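Local coordinates for ScaE cell-surface anchored scaffoldin protein (Ruminococcus flavefaciens, PDB 2ZF9), which probably tethers cellulosomal components to the bacterial cell surface, the part described here being its type III cohesin, a dockerin-binding module, at residues A26-P32 against L170-T175; T67-F73 against N108-T114. All blocks are in the same frame, centred on the assembly; numbering follows the deposited sequence.

Contact 1 of 2, residues A26-P32 against L170-T175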
ATOM      1  N   ALA A  26     -10.464  -2.948  18.238  1.00 22.11           N
ATOM      2  CA  ALA A  26      -9.664  -4.127  18.577  1.00 21.90           C
ATOM      3  C   ALA A  26     -10.505  -5.419  18.604  1.00 23.13           C
ATOM      4  O   ALA A  26      -9.940  -6.505  18.612  1.00 24.88           O
ATOM      5  CB  ALA A  26      -8.935  -3.902  19.921  1.00 22.26           C
ATOM      6  N   SER A  27     -11.840  -5.294  18.618  1.00 20.02           N
ATOM      7  CA  SER A  27     -12.745  -6.441  18.504  1.00 22.52           C
ATOM      8  C   SER A  27     -12.971  -6.878  17.039  1.00 21.83           C
ATOM      9  O   SER A  27     -13.726  -7.822  16.782  1.00 20.98           O
ATOM     10  CB  SER A  27     -14.122  -6.147  19.141  1.00 22.56           C
ATOM     11  OG  SER A  27     -14.906  -5.256  18.312  1.00 25.09           O
ATOM     12  N   SER A  28     -12.357  -6.189  16.079  1.00 22.77           N
ATOM     13  CA  SER A  28     -12.610  -6.525  14.665  1.00 21.41           C
ATOM     14  C   SER A  28     -12.387  -8.003  14.396  1.00 18.57           C
ATOM     15  O   SER A  28     -11.297  -8.491  14.624  1.00 22.87           O
ATOM     16  CB  SER A  28     -11.732  -5.690  13.723  1.00 21.37           C
ATOM     17  OG  SER A  28     -12.054  -6.023  12.376  1.00 20.07           O
ATOM     18  N   PRO A  29     -13.412  -8.735  13.915  1.00 20.98           N
ATOM     19  CA  PRO A  29     -13.151 -10.147  13.603  1.00 21.89           C
ATOM     20  C   PRO A  29     -12.065 -10.299  12.511  1.00 23.45           C
ATOM     21  O   PRO A  29     -11.234 -11.209  12.586  1.00 20.55           O
ATOM     22  CB  PRO A  29     -14.506 -10.676  13.110  1.00 23.76           C
ATOM     23  CG  PRO A  29     -15.508  -9.700  13.574  1.00 30.60           C
ATOM     24  CD  PRO A  29     -14.828  -8.367  13.720  1.00 22.36           C
ATOM     25  N   VAL A  30     -12.045  -9.391  11.529  1.00 17.94           N
ATOM     26  CA  VAL A  30     -11.046  -9.472  10.448  1.00 18.88           C
ATOM     27  C   VAL A  30     -10.040  -8.334  10.680  1.00 17.91           C
ATOM     28  O   VAL A  30     -10.436  -7.169  10.864  1.00 19.53           O
ATOM     29  CB  VAL A  30     -11.665  -9.353   9.044  1.00 19.50           C
ATOM     30  CG1 VAL A  30     -10.580  -9.518   7.955  1.00 20.26           C
ATOM     31  CG2 VAL A  30     -12.765 -10.378   8.840  1.00 19.21           C
ATOM     32  N   LYS A  31      -8.764  -8.690  10.763  1.00 15.90           N
ATOM     33  CA  LYS A  31      -7.715  -7.701  11.056  1.00 17.62           C
ATOM     34  C   LYS A  31      -6.656  -7.782   9.960  1.00 17.59           C
ATOM     35  O   LYS A  31      -5.651  -8.523  10.097  1.00 17.75           O
ATOM     36  CB  LYS A  31      -7.071  -7.956  12.443  1.00 18.98           C
ATOM     37  CG  LYS A  31      -7.984  -7.575  13.655  1.00 18.11           C
ATOM     38  CD  LYS A  31      -7.216  -7.769  14.975  1.00 20.68           C
ATOM     39  CE  LYS A  31      -8.053  -7.296  16.175  1.00 21.57           C
ATOM     40  NZ  LYS A  31      -9.181  -8.260  16.401  1.00 21.49           N
ATOM     41  N   PRO A  32      -6.894  -7.071   8.841  1.00 17.18           N
ATOM     42  CA  PRO A  32      -5.904  -7.068   7.760  1.00 15.28           C
ATOM     43  C   PRO A  32      -4.579  -6.391   8.091  1.00 17.61           C
ATOM     44  O   PRO A  32      -4.511  -5.476   8.913  1.00 20.09           O
ATOM     45  CB  PRO A  32      -6.610  -6.319   6.620  1.00 14.51           C
ATOM     46  CG  PRO A  32      -8.127  -6.319   6.993  1.00 16.43           C
ATOM     47  CD  PRO A  32      -8.092  -6.269   8.525  1.00 14.50           C
ATOM     48  N   LEU A 170     -15.401  -2.406  10.587  1.00 16.38           N
ATOM     49  CA  LEU A 170     -14.426  -2.732  11.616  1.00 17.19           C
ATOM     50  C   LEU A 170     -13.089  -3.107  10.990  1.00 14.90           C
ATOM     51  O   LEU A 170     -12.045  -2.723  11.498  1.00 15.50           O
ATOM     52  CB  LEU A 170     -14.906  -3.926  12.472  1.00 16.11           C
ATOM     53  CG  LEU A 170     -15.903  -3.585  13.588  1.00 25.34           C
ATOM     54  CD1 LEU A 170     -16.519  -4.871  14.193  1.00 26.63           C
ATOM     55  CD2 LEU A 170     -15.262  -2.735  14.705  1.00 20.00           C
HETATM   56  N   MSE A 171     -13.121  -3.932   9.933  1.00 14.58           N
HETATM   57  CA  MSE A 171     -11.875  -4.347   9.299  1.00 19.52           C
HETATM   58  C   MSE A 171     -11.211  -3.116   8.657  1.00 14.81           C
HETATM   59  O   MSE A 171      -9.993  -3.015   8.643  1.00 15.38           O
HETATM   60  CB  MSE A 171     -12.130  -5.471   8.274  1.00 17.56           C
HETATM   61  CG  MSE A 171     -12.664  -5.007   6.956  1.00 30.63           C
HETATM   62 SE   MSE A 171     -12.694  -6.463   5.570  1.00 38.14          SE
HETATM   63  CE  MSE A 171     -11.347  -7.380   5.893  1.00 10.94           C
ATOM     64  N   GLN A 172     -12.008  -2.192   8.111  1.00 13.58           N
ATOM     65  CA  GLN A 172     -11.416  -0.958   7.553  1.00 15.25           C
ATOM     66  C   GLN A 172     -10.763  -0.104   8.652  1.00 15.46           C
ATOM     67  O   GLN A 172      -9.661   0.412   8.477  1.00 16.21           O
ATOM     68  CB  GLN A 172     -12.485  -0.109   6.868  1.00 17.15           C
ATOM     69  CG  GLN A 172     -11.931   1.103   6.125  1.00 15.92           C
ATOM     70  CD  GLN A 172     -12.964   1.645   5.166  1.00 15.16           C
ATOM     71  OE1 GLN A 172     -13.180   1.084   4.101  1.00 15.79           O
ATOM     72  NE2 GLN A 172     -13.638   2.706   5.571  1.00 17.32           N
ATOM     73  N   ALA A 173     -11.480   0.095   9.759  1.00 16.97           N
ATOM     74  CA  ALA A 173     -10.947   0.855  10.875  1.00 15.64           C
ATOM     75  C   ALA A 173      -9.669   0.185  11.378  1.00 17.24           C
ATOM     76  O   ALA A 173      -8.680   0.873  11.637  1.00 15.85           O
ATOM     77  CB  ALA A 173     -11.991   0.960  12.003  1.00 16.62           C
ATOM     78  N   TRP A 174      -9.679  -1.149  11.507  1.00 14.14           N
ATOM     79  CA  TRP A 174      -8.457  -1.843  11.919  1.00 15.72           C
ATOM     80  C   TRP A 174      -7.337  -1.537  10.919  1.00 16.19           C
ATOM     81  O   TRP A 174      -6.215  -1.229  11.309  1.00 15.54           O
ATOM     82  CB  TRP A 174      -8.635  -3.388  12.056  1.00 13.65           C
ATOM     83  CG  TRP A 174      -7.296  -4.011  12.368  1.00 18.19           C
ATOM     84  CD1 TRP A 174      -6.354  -4.434  11.474  1.00 19.41           C
ATOM     85  CD2 TRP A 174      -6.715  -4.157  13.674  1.00 18.90           C
ATOM     86  NE1 TRP A 174      -5.225  -4.873  12.158  1.00 20.06           N
ATOM     87  CE2 TRP A 174      -5.423  -4.701  13.504  1.00 17.02           C
ATOM     88  CE3 TRP A 174      -7.177  -3.882  14.975  1.00 19.93           C
ATOM     89  CZ2 TRP A 174      -4.570  -4.970  14.587  1.00 22.62           C
ATOM     90  CZ3 TRP A 174      -6.334  -4.158  16.071  1.00 17.64           C
ATOM     91  CH2 TRP A 174      -5.057  -4.720  15.868  1.00 21.76           C
ATOM     92  N   THR A 175      -7.631  -1.666   9.636  1.00 15.79           N
ATOM     93  CA  THR A 175      -6.583  -1.566   8.624  1.00 15.48           C
ATOM     94  C   THR A 175      -5.829  -0.225   8.721  1.00 16.82           C
ATOM     95  O   THR A 175      -4.609  -0.189   8.748  1.00 15.27           O
ATOM     96  CB  THR A 175      -7.209  -1.665   7.245  1.00 12.61           C
ATOM     97  OG1 THR A 175      -7.687  -2.985   7.070  1.00 15.36           O
ATOM     98  CG2 THR A 175      -6.176  -1.390   6.123  1.00 17.21           C
TER
HETATM   99  O   HOH W   1      -2.751  -6.090  11.534  1.00 26.39           O

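Contact 2 of 2, residues T67-F73 against N108-T114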
ATOM      1  N   THR A  67     -11.439  -1.666  -2.258  1.00 17.46           N
ATOM      2  CA  THR A  67     -10.243  -1.005  -1.693  1.00 16.49           C
ATOM      3  C   THR A  67      -9.999   0.302  -2.433  1.00 15.21           C
ATOM      4  O   THR A  67     -10.389   0.472  -3.615  1.00 14.18           O
ATOM      5  CB  THR A  67      -8.932  -1.858  -1.763  1.00 16.56           C
ATOM      6  OG1 THR A  67      -8.482  -1.961  -3.125  1.00 16.37           O
ATOM      7  CG2 THR A  67      -9.135  -3.261  -1.172  1.00 19.03           C
ATOM      8  N   GLY A  68      -9.392   1.235  -1.725  1.00 16.24           N
ATOM      9  CA  GLY A  68      -8.972   2.510  -2.328  1.00 15.53           C
ATOM     10  C   GLY A  68      -7.739   2.831  -1.508  1.00 17.52           C
ATOM     11  O   GLY A  68      -7.833   3.045  -0.284  1.00 15.42           O
ATOM     12  N   LEU A  69      -6.573   2.787  -2.141  1.00 15.01           N
ATOM     13  CA  LEU A  69      -5.328   2.876  -1.373  1.00 17.02           C
ATOM     14  C   LEU A  69      -4.364   3.823  -2.036  1.00 19.10           C
ATOM     15  O   LEU A  69      -3.989   3.609  -3.201  1.00 16.83           O
ATOM     16  CB  LEU A  69      -4.710   1.500  -1.195  1.00 13.91           C
ATOM     17  CG  LEU A  69      -5.547   0.481  -0.398  1.00 18.58           C
ATOM     18  CD1 LEU A  69      -4.907  -0.891  -0.539  1.00 19.16           C
ATOM     19  CD2 LEU A  69      -5.624   0.855   1.093  1.00 13.55           C
ATOM     20  N   HIS A  70      -3.985   4.880  -1.310  1.00 16.19           N
ATOM     21  CA  HIS A  70      -3.023   5.837  -1.830  1.00 17.45           C
ATOM     22  C   HIS A  70      -1.641   5.461  -1.338  1.00 16.51           C
ATOM     23  O   HIS A  70      -1.425   5.258  -0.145  1.00 17.50           O
ATOM     24  CB  HIS A  70      -3.339   7.257  -1.357  1.00 16.60           C
ATOM     25  CG  HIS A  70      -4.509   7.876  -2.055  1.00 20.12           C
ATOM     26  ND1 HIS A  70      -5.796   7.772  -1.581  1.00 18.77           N
ATOM     27  CD2 HIS A  70      -4.577   8.648  -3.170  1.00 20.46           C
ATOM     28  CE1 HIS A  70      -6.617   8.438  -2.376  1.00 20.19           C
ATOM     29  NE2 HIS A  70      -5.898   8.988  -3.347  1.00 17.46           N
ATOM     30  N   ILE A  71      -0.694   5.369  -2.260  1.00 15.67           N
ATOM     31  CA  ILE A  71       0.663   5.048  -1.866  1.00 16.86           C
ATOM     32  C   ILE A  71       1.487   6.302  -2.110  1.00 16.91           C
ATOM     33  O   ILE A  71       1.437   6.868  -3.196  1.00 18.45           O
ATOM     34  CB  ILE A  71       1.205   3.862  -2.730  1.00 17.47           C
ATOM     35  CG1 ILE A  71       0.373   2.607  -2.404  1.00 22.86           C
ATOM     36  CG2 ILE A  71       2.727   3.631  -2.489  1.00 17.77           C
ATOM     37  CD1 ILE A  71       0.610   1.490  -3.352  1.00 29.01           C
ATOM     38  N   GLN A  72       2.219   6.741  -1.096  1.00 18.24           N
ATOM     39  CA  GLN A  72       3.058   7.926  -1.266  1.00 18.17           C
ATOM     40  C   GLN A  72       4.497   7.543  -0.941  1.00 17.27           C
ATOM     41  O   GLN A  72       4.726   6.596  -0.176  1.00 19.05           O
ATOM     42  CB  GLN A  72       2.600   9.074  -0.361  1.00 17.83           C
ATOM     43  CG  GLN A  72       2.713   8.772   1.094  1.00 23.36           C
ATOM     44  CD  GLN A  72       2.205   9.910   1.955  1.00 31.36           C
ATOM     45  OE1 GLN A  72       1.384  10.744   1.508  1.00 29.54           O
ATOM     46  NE2 GLN A  72       2.664   9.944   3.200  1.00 23.78           N
ATOM     47  N   PHE A  73       5.444   8.267  -1.525  1.00 18.73           N
ATOM     48  CA  PHE A  73       6.855   7.918  -1.339  1.00 18.80           C
ATOM     49  C   PHE A  73       7.735   9.179  -1.264  1.00 17.02           C
ATOM     50  O   PHE A  73       7.355  10.267  -1.706  1.00 18.89           O
ATOM     51  CB  PHE A  73       7.333   6.995  -2.468  1.00 14.64           C
ATOM     52  CG  PHE A  73       6.902   7.455  -3.850  1.00 19.09           C
ATOM     53  CD1 PHE A  73       5.712   6.954  -4.440  1.00 15.72           C
ATOM     54  CD2 PHE A  73       7.681   8.382  -4.578  1.00 18.52           C
ATOM     55  CE1 PHE A  73       5.298   7.384  -5.710  1.00 20.73           C
ATOM     56  CE2 PHE A  73       7.284   8.809  -5.856  1.00 21.34           C
ATOM     57  CZ  PHE A  73       6.069   8.298  -6.431  1.00 17.08           C
ATOM     58  N   ASN A 108       4.469  12.666  -5.969  1.00 24.19           N
ATOM     59  CA  ASN A 108       5.049  11.613  -5.130  1.00 22.49           C
ATOM     60  C   ASN A 108       3.999  10.628  -4.562  1.00 20.05           C
ATOM     61  O   ASN A 108       4.161  10.109  -3.470  1.00 21.01           O
ATOM     62  CB  ASN A 108       5.940  12.210  -4.026  1.00 21.28           C
ATOM     63  CG  ASN A 108       5.136  12.854  -2.937  1.00 23.52           C
ATOM     64  OD1 ASN A 108       4.180  13.566  -3.223  1.00 22.33           O
ATOM     65  ND2 ASN A 108       5.475  12.567  -1.682  1.00 22.37           N
ATOM     66  N   SER A 109       2.951  10.333  -5.332  1.00 19.54           N
ATOM     67  CA  SER A 109       1.911   9.409  -4.857  1.00 20.48           C
ATOM     68  C   SER A 109       1.058   8.909  -6.026  1.00 21.77           C
ATOM     69  O   SER A 109       0.900   9.609  -7.044  1.00 19.98           O
ATOM     70  CB  SER A 109       1.020  10.097  -3.797  1.00 15.66           C
ATOM     71  OG  SER A 109       0.191  11.091  -4.367  1.00 18.68           O
ATOM     72  N   PHE A 110       0.479   7.725  -5.852  1.00 19.41           N
ATOM     73  CA  PHE A 110      -0.513   7.228  -6.802  1.00 17.60           C
ATOM     74  C   PHE A 110      -1.665   6.543  -6.051  1.00 17.34           C
ATOM     75  O   PHE A 110      -1.585   6.242  -4.862  1.00 19.31           O
ATOM     76  CB  PHE A 110       0.134   6.310  -7.891  1.00 15.84           C
ATOM     77  CG  PHE A 110       0.742   5.032  -7.354  1.00 16.63           C
ATOM     78  CD1 PHE A 110       2.053   5.024  -6.836  1.00 17.26           C
ATOM     79  CD2 PHE A 110       0.020   3.832  -7.379  1.00 16.41           C
ATOM     80  CE1 PHE A 110       2.646   3.868  -6.336  1.00 16.99           C
ATOM     81  CE2 PHE A 110       0.602   2.637  -6.887  1.00 17.96           C
ATOM     82  CZ  PHE A 110       1.912   2.635  -6.371  1.00 14.04           C
ATOM     83  N   PHE A 111      -2.748   6.334  -6.759  1.00 16.96           N
ATOM     84  CA  PHE A 111      -3.954   5.796  -6.158  1.00 19.29           C
ATOM     85  C   PHE A 111      -4.277   4.470  -6.811  1.00 16.81           C
ATOM     86  O   PHE A 111      -4.169   4.319  -8.050  1.00 17.96           O
ATOM     87  CB  PHE A 111      -5.123   6.779  -6.342  1.00 15.31           C
ATOM     88  CG  PHE A 111      -6.456   6.249  -5.835  1.00 20.13           C
ATOM     89  CD1 PHE A 111      -6.638   5.956  -4.475  1.00 17.04           C
ATOM     90  CD2 PHE A 111      -7.523   6.086  -6.709  1.00 19.74           C
ATOM     91  CE1 PHE A 111      -7.882   5.490  -3.988  1.00 16.26           C
ATOM     92  CE2 PHE A 111      -8.762   5.631  -6.265  1.00 24.57           C
ATOM     93  CZ  PHE A 111      -8.962   5.343  -4.915  1.00 15.08           C
ATOM     94  N   THR A 112      -4.663   3.507  -5.982  1.00 17.55           N
ATOM     95  CA  THR A 112      -5.108   2.196  -6.491  1.00 15.96           C
ATOM     96  C   THR A 112      -6.502   1.917  -5.963  1.00 17.52           C
ATOM     97  O   THR A 112      -6.840   2.351  -4.863  1.00 14.83           O
ATOM     98  CB  THR A 112      -4.176   1.053  -6.020  1.00 19.36           C
ATOM     99  OG1 THR A 112      -4.207   0.972  -4.571  1.00 17.06           O
ATOM    100  CG2 THR A 112      -2.714   1.271  -6.566  1.00 16.72           C
ATOM    101  N   ALA A 113      -7.315   1.174  -6.719  1.00 16.52           N
ATOM    102  CA  ALA A 113      -8.702   0.865  -6.290  1.00 16.01           C
ATOM    103  C   ALA A 113      -9.083  -0.504  -6.828  1.00 18.20           C
ATOM    104  O   ALA A 113      -8.618  -0.906  -7.888  1.00 18.69           O
ATOM    105  CB  ALA A 113      -9.731   1.939  -6.796  1.00 16.89           C
ATOM    106  N   THR A 114      -9.851  -1.245  -6.033  1.00 16.28           N
ATOM    107  CA  THR A 114     -10.361  -2.556  -6.457  1.00 16.52           C
ATOM    108  C   THR A 114     -11.825  -2.624  -6.053  1.00 17.60           C
ATOM    109  O   THR A 114     -12.292  -1.905  -5.152  1.00 17.95           O
ATOM    110  CB  THR A 114      -9.634  -3.758  -5.796  1.00 17.44           C
ATOM    111  OG1 THR A 114      -9.921  -3.782  -4.386  1.00 14.25           O
ATOM    112  CG2 THR A 114      -8.094  -3.740  -6.046  1.00 14.04           C
TER
HETATM  113  O   HOH W   2      -6.227  -1.108  -4.238  1.00 17.48           O

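Contact 1 of 2, residues A26-P32 against L170-T175
A26 meets W174 at the indole rim, its CA 4.2 Å from W174 CZ3. S28 turns its small side chain onto the helix backbone, where OG lies 3.5 Å from L170 CB; the same hydroxyl donates to V30 O in a bond modelled suspiciously short. P29, a rigid ring suited to a turn, sets CD against L170 CD1. V30 runs beside M171 (selenomethionine in this crystal), and V30 O receives a CA-H...O contact from M171 CA. K31 suits its place by being two-natured. Its methylenes run over one face of the W174 indole, CD standing 3.6 Å above the centroid of the six-membered ring and almost on its normal. A bend at the last torsion (chi4 71°) brings NZ to where it donates hydrogen bonds to A26 O and S28 O, at 2.9 and 2.8 Å. P32 closes the loop: CG sits 3.4 Å from T175 OG1, which donates to M171 O, while P32 O approaches the indole edge in plane and shares a water with W174 NE1. The contact rests largely on shape and CH-pi packing; the K31, S28 and T175 hydrogen bonds stay within their own segments, while the water joins the two.

Contact 2 of 2, residues T67-F73 against N108-T114
T67 and T114 open the backbone ladder as a hydrogen-bonded antiparallel pair, followed by L69 with T112 and I71 with F110, each pair with two N-H...O=C bonds; the strand directions differ by 169°. F73 N donates to N108 O, and the N108 amide answers: ND2 reaches F73 O at 3.0 Å, nearly in the amide plane, so asparagine stands in for a strand backbone. T67 OG1 and T114 OG1 lie 2.6 Å apart, T114 OG1 also bonds A65 O, T112 OG1 donates to L69 O beside T112 N, and a water links T67 OG1 to T112 OG1.

These strands belong to a beta-sandwich, the cohesin fold; L69, I71, F73 and T112 face strand 124-132, and F110 packs edge-to-face on F129. I71 lies alongside F110, CB over the ring face and CD1 3.5 Å from F110 CZ. With CG between its backbone N and carbonyl carbon (chi1 46°), F73 folds its ring over N108 O, 3.6 Å below the ring plane. Replacing F73 by an alanine is likely to uncover the N108 peptide and leave the F110 edge without its F73 CE1 neighbour.

On the other sheet face, H70 and F111 rings meet obliquely, centroids 4.4 Å apart and planes at 34°, with F111 CD1 over the imidazole; H70 ND1 is held by D157. G68 CA comes 3.6 Å from F111 CE1, where a side chain would be tight.

How the contacts relate
Contact 2 lies nested within the long chain loop that contact 1 closes: 26-32 comes first, then 67-73 and 108-114, and finally 170-175. Their centres are about 20 Å apart and the nearest atoms about 6 Å, without touching. Contact 2 is near the middle of the module, its centre about 7 Å from the chain centre, whereas the centre of contact 1 is about 17 Å out, where the loop leading into strand 33-41 meets helix 166-178. Strand 158-160 lies between them: it pairs with strand 66-73, and its F159 touches P32 and T175. The helix and its loop are packed onto the beta framework through that strand, uniting chain regions distant in sequence into one compact module.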